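Local coordinates for protein phosphoglycerate kinase (Coxiella burnetii, PDB 4NG4) that catalyses the reversible transfer of a phosphoryl group between 1,3-bisphosphoglycerate and ADP, yielding 3-phosphoglycerate and ATP in glycolysis, at residues A188-G202 with L313-I326. Residues are numbered along the deposited sequence; the frame is centred on the assembly and turned at random.
Sequences ALENPQKPLVAVVGG and LMAQAGTIVWNGPI. With ADP (adenosine-5'-diphosphate), chain E.
V197, V199 and G201 donate their backbone N-H groups to the carbonyls of T319, V321 and N323, while V197 O and V199 O accept from V321 N and N323 N. Strands 196-202 and 319-323 are thereby joined as parallel neighbours, with axes 4.7 Å apart and 8° from parallel. At the entrance, P195 O accepts both G318 N (2.9 Å) and T319 N, at the turn between helix 304-316 and strand 319-323. T319 repays following outward: its CB lies 3.5 Å from L196 CD1, and there the side chain forks. With chi1 at -53°, T319 OG1 stands beside its own backbone N and donates to Q193 O at 2.8 Å, tilted from that carbonyl's plane; T319 CG2 takes the other direction, meeting L196 CD1 and A188 CB. On the face carrying V199 and W322, the two side chains run alongside each other, V199 CG1 lying 3.6 Å from W322 CD1, obliquely to the ring. W322 NE1 donates to G324 O at 2.8 Å, the oxygen close to the indole plane but the donor above the carbonyl plane, off its lone pairs.

At the nucleotide end of the pairing, N323 OD1 accepts a hydrogen bond from K208, while N323 ND2 bonds G355 O and, weakly, ADP O3B (2.6 Å). G202 CA approaches O2A of the same nucleotide, and P325 CD lies near its phosphate bridge. Such adjacent parallel strands, whose carboxyl ends deliver loops to the phosphates, are characteristic of the Rossmann-like nucleotide-binding domain of phosphoglycerate kinase.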
# COMPACT_ATOMS: atom_id res chain seq x y z
N ALA A 188 1.24 -8.40 -11.49
CA ALA A 188 2.21 -9.27 -10.84
C ALA A 188 1.58 -10.25 -9.87
O ALA A 188 2.24 -10.66 -8.90
CB ALA A 188 3.24 -8.43 -10.10
N LEU A 189 0.32 -10.64 -10.11
CA LEU A 189 -0.38 -11.62 -9.24
C LEU A 189 -1.41 -12.54 -9.93
O LEU A 189 -2.00 -13.38 -9.26
CB LEU A 189 -1.08 -10.88 -8.09
CG LEU A 189 -0.25 -10.15 -7.03
CD1 LEU A 189 -1.23 -9.60 -5.97
CD2 LEU A 189 0.81 -11.08 -6.41
N GLU A 190 -1.65 -12.38 -11.23
CA GLU A 190 -2.63 -13.23 -11.92
C GLU A 190 -2.16 -13.71 -13.29
O GLU A 190 -2.76 -14.63 -13.89
CB GLU A 190 -3.99 -12.52 -12.05
CG GLU A 190 -4.94 -12.70 -10.85
CD GLU A 190 -6.22 -11.84 -10.96
OE1 GLU A 190 -7.01 -12.04 -11.92
OE2 GLU A 190 -6.43 -10.96 -10.09
N ASN A 191 -1.12 -13.07 -13.82
CA ASN A 191 -0.26 -13.69 -14.83
C ASN A 191 1.09 -13.00 -14.78
O ASN A 191 1.41 -12.15 -15.62
CB ASN A 191 -0.89 -13.65 -16.22
CG ASN A 191 -1.60 -14.94 -16.58
OD1 ASN A 191 -1.00 -16.03 -16.53
ND2 ASN A 191 -2.88 -14.84 -16.94
N PRO A 192 1.87 -13.33 -13.75
CA PRO A 192 3.21 -12.76 -13.62
C PRO A 192 4.13 -13.33 -14.68
O PRO A 192 3.94 -14.47 -15.12
CB PRO A 192 3.64 -13.22 -12.23
CG PRO A 192 2.85 -14.44 -11.94
CD PRO A 192 1.55 -14.27 -12.66
N GLN A 193 5.10 -12.54 -15.11
CA GLN A 193 6.18 -13.07 -15.93
C GLN A 193 7.05 -13.90 -14.99
O GLN A 193 7.65 -13.35 -14.08
CB GLN A 193 6.96 -11.94 -16.60
CG GLN A 193 8.16 -12.40 -17.45
CD GLN A 193 7.87 -13.61 -18.32
OE1 GLN A 193 7.17 -13.51 -19.34
NE2 GLN A 193 8.40 -14.78 -17.92
N LYS A 194 7.07 -15.21 -15.17
CA LYS A 194 7.78 -16.12 -14.26
C LYS A 194 9.30 -16.05 -14.45
O LYS A 194 9.78 -15.63 -15.49
CB LYS A 194 7.28 -17.57 -14.42
CG LYS A 194 5.78 -17.77 -14.17
CD LYS A 194 5.44 -19.10 -13.42
CE LYS A 194 4.01 -19.59 -13.73
NZ LYS A 194 3.29 -20.11 -12.53
N PRO A 195 10.08 -16.43 -13.42
CA PRO A 195 9.65 -16.71 -12.04
C PRO A 195 9.17 -15.46 -11.30
O PRO A 195 9.72 -14.38 -11.50
CB PRO A 195 10.92 -17.26 -11.36
CG PRO A 195 12.03 -17.06 -12.33
CD PRO A 195 11.43 -16.94 -13.70
N LEU A 196 8.12 -15.62 -10.49
CA LEU A 196 7.68 -14.58 -9.58
C LEU A 196 8.39 -14.81 -8.27
O LEU A 196 8.40 -15.93 -7.77
CB LEU A 196 6.17 -14.68 -9.37
CG LEU A 196 5.57 -13.73 -8.33
CD1 LEU A 196 5.65 -12.31 -8.81
CD2 LEU A 196 4.13 -14.12 -8.01
N VAL A 197 8.98 -13.75 -7.71
CA VAL A 197 9.58 -13.81 -6.37
C VAL A 197 8.96 -12.78 -5.43
O VAL A 197 8.71 -11.64 -5.82
CB VAL A 197 11.09 -13.55 -6.42
CG1 VAL A 197 11.67 -13.57 -5.02
CG2 VAL A 197 11.76 -14.59 -7.27
N ALA A 198 8.71 -13.17 -4.19
CA ALA A 198 8.10 -12.28 -3.22
C ALA A 198 8.99 -12.21 -2.00
O ALA A 198 9.21 -13.22 -1.34
CB ALA A 198 6.73 -12.81 -2.84
N VAL A 199 9.50 -11.02 -1.70
CA VAL A 199 10.27 -10.75 -0.48
C VAL A 199 9.36 -10.12 0.57
O VAL A 199 8.66 -9.15 0.28
CB VAL A 199 11.42 -9.77 -0.77
CG1 VAL A 199 12.29 -9.57 0.44
CG2 VAL A 199 12.23 -10.27 -1.97
N VAL A 200 9.35 -10.68 1.77
CA VAL A 200 8.42 -10.22 2.82
C VAL A 200 9.19 -10.08 4.14
O VAL A 200 9.66 -11.08 4.69
CB VAL A 200 7.24 -11.21 2.97
CG1 VAL A 200 6.43 -10.92 4.26
CG2 VAL A 200 6.38 -11.18 1.72
N GLY A 201 9.31 -8.84 4.61
CA GLY A 201 10.08 -8.53 5.80
C GLY A 201 9.28 -7.70 6.78
O GLY A 201 8.22 -7.16 6.46
N GLY A 202 9.76 -7.61 8.01
CA GLY A 202 9.03 -6.91 9.03
C GLY A 202 9.27 -7.41 10.43
O GLY A 202 10.02 -8.37 10.64
N LEU A 313 18.23 -14.70 -6.92
CA LEU A 313 16.81 -14.86 -7.21
C LEU A 313 16.20 -13.59 -7.84
O LEU A 313 15.31 -13.69 -8.71
CB LEU A 313 16.04 -15.29 -5.95
CG LEU A 313 16.48 -16.60 -5.29
CD1 LEU A 313 15.80 -16.85 -3.94
CD2 LEU A 313 16.25 -17.75 -6.24
N MET A 314 16.68 -12.42 -7.41
CA MET A 314 16.24 -11.16 -8.02
C MET A 314 16.70 -11.05 -9.47
O MET A 314 15.92 -10.65 -10.35
CB MET A 314 16.73 -9.94 -7.22
CG MET A 314 16.16 -9.84 -5.79
SD MET A 314 14.44 -10.31 -5.61
CE MET A 314 14.52 -11.13 -4.02
N ALA A 315 17.97 -11.39 -9.71
CA ALA A 315 18.57 -11.29 -11.05
C ALA A 315 17.89 -12.23 -12.07
O ALA A 315 17.76 -11.92 -13.25
CB ALA A 315 20.06 -11.58 -10.97
N GLN A 316 17.42 -13.37 -11.57
CA GLN A 316 16.78 -14.38 -12.40
C GLN A 316 15.28 -14.16 -12.53
O GLN A 316 14.63 -14.83 -13.33
CB GLN A 316 17.03 -15.75 -11.78
CG GLN A 316 18.47 -16.18 -11.80
CD GLN A 316 18.73 -17.43 -10.98
OE1 GLN A 316 17.95 -17.78 -10.07
NE2 GLN A 316 19.83 -18.12 -11.28
N ALA A 317 14.73 -13.25 -11.73
CA ALA A 317 13.29 -13.06 -11.61
C ALA A 317 12.71 -12.37 -12.83
O ALA A 317 13.35 -11.49 -13.42
CB ALA A 317 12.97 -12.26 -10.37
N GLY A 318 11.50 -12.80 -13.20
CA GLY A 318 10.69 -12.12 -14.22
C GLY A 318 9.75 -11.09 -13.60
O GLY A 318 9.37 -10.13 -14.27
N THR A 319 9.35 -11.32 -12.34
CA THR A 319 8.52 -10.39 -11.59
C THR A 319 8.96 -10.41 -10.13
O THR A 319 9.41 -11.45 -9.64
CB THR A 319 7.02 -10.78 -11.64
OG1 THR A 319 6.61 -10.95 -13.00
CG2 THR A 319 6.16 -9.73 -10.95
N ILE A 320 8.83 -9.27 -9.43
CA ILE A 320 9.20 -9.17 -8.02
C ILE A 320 8.17 -8.36 -7.20
O ILE A 320 7.70 -7.31 -7.63
CB ILE A 320 10.59 -8.54 -7.84
CG1 ILE A 320 11.66 -9.38 -8.57
CG2 ILE A 320 10.91 -8.42 -6.37
CD1 ILE A 320 13.06 -8.79 -8.53
N VAL A 321 7.83 -8.86 -6.01
CA VAL A 321 6.91 -8.15 -5.10
C VAL A 321 7.60 -8.05 -3.75
O VAL A 321 7.90 -9.06 -3.16
CB VAL A 321 5.55 -8.90 -4.97
CG1 VAL A 321 4.60 -8.13 -4.08
CG2 VAL A 321 4.90 -9.09 -6.32
N TRP A 322 7.87 -6.84 -3.27
CA TRP A 322 8.69 -6.69 -2.06
C TRP A 322 8.08 -5.72 -1.04
O TRP A 322 7.87 -4.55 -1.34
CB TRP A 322 10.09 -6.25 -2.46
CG TRP A 322 10.94 -5.77 -1.34
CD1 TRP A 322 10.95 -6.23 -0.05
CD2 TRP A 322 11.91 -4.73 -1.39
NE1 TRP A 322 11.86 -5.52 0.70
CE2 TRP A 322 12.47 -4.60 -0.11
CE3 TRP A 322 12.36 -3.89 -2.40
CZ2 TRP A 322 13.45 -3.66 0.18
CZ3 TRP A 322 13.33 -2.95 -2.10
CH2 TRP A 322 13.86 -2.84 -0.82
N ASN A 323 7.82 -6.25 0.16
CA ASN A 323 7.22 -5.53 1.26
C ASN A 323 7.96 -5.82 2.54
O ASN A 323 7.75 -6.86 3.15
CB ASN A 323 5.78 -5.97 1.43
CG ASN A 323 5.17 -5.48 2.73
OD1 ASN A 323 4.48 -6.24 3.43
ND2 ASN A 323 5.44 -4.23 3.09
N GLY A 324 8.83 -4.90 2.94
CA GLY A 324 9.50 -4.99 4.24
C GLY A 324 11.01 -5.11 4.15
O GLY A 324 11.54 -5.98 3.44
N PRO A 325 11.73 -4.24 4.88
CA PRO A 325 13.19 -4.33 4.91
C PRO A 325 13.65 -5.57 5.67
O PRO A 325 12.98 -6.00 6.62
CB PRO A 325 13.60 -3.06 5.64
CG PRO A 325 12.46 -2.80 6.59
CD PRO A 325 11.21 -3.33 5.92
N ILE A 326 14.79 -6.13 5.24
CA ILE A 326 15.27 -7.43 5.74
C ILE A 326 16.38 -7.30 6.79
O ILE A 326 16.94 -8.31 7.23
CB ILE A 326 15.71 -8.35 4.58
CG1 ILE A 326 16.81 -7.69 3.75
CG2 ILE A 326 14.51 -8.70 3.69
CD1 ILE A 326 18.18 -8.21 4.05
PB ADP E . 7.00 -2.18 6.01
O1B ADP E . 8.08 -1.69 5.07
O2B ADP E . 6.39 -1.08 6.85
O3B ADP E . 5.99 -3.10 5.36
PA ADP E . 7.20 -3.80 8.36
O1A ADP E . 6.12 -2.91 8.92
O2A ADP E . 6.85 -5.23 8.08
O3A ADP E . 7.82 -3.15 7.01
O5' ADP E . 8.42 -3.75 9.44
C5' ADP E . 9.69 -3.16 9.15
C4' ADP E . 10.32 -2.58 10.40
O4' ADP E . 10.75 -3.64 11.26
C3' ADP E . 11.53 -1.70 10.09
O3' ADP E . 11.34 -0.36 10.56
C2' ADP E . 12.72 -2.40 10.74
O2' ADP E . 13.57 -1.50 11.46
C1' ADP E . 12.11 -3.45 11.68
N9 ADP E . 12.90 -4.72 11.67
C8 ADP E . 13.15 -5.52 10.61
N7 ADP E . 13.92 -6.58 10.97
C5 ADP E . 14.18 -6.47 12.29
C6 ADP E . 14.92 -7.25 13.31
N6 ADP E . 15.58 -8.40 12.99
N1 ADP E . 14.93 -6.77 14.58
C2 ADP E . 14.29 -5.63 14.95
N3 ADP E . 13.60 -4.88 14.07
C4 ADP E . 13.51 -5.24 12.75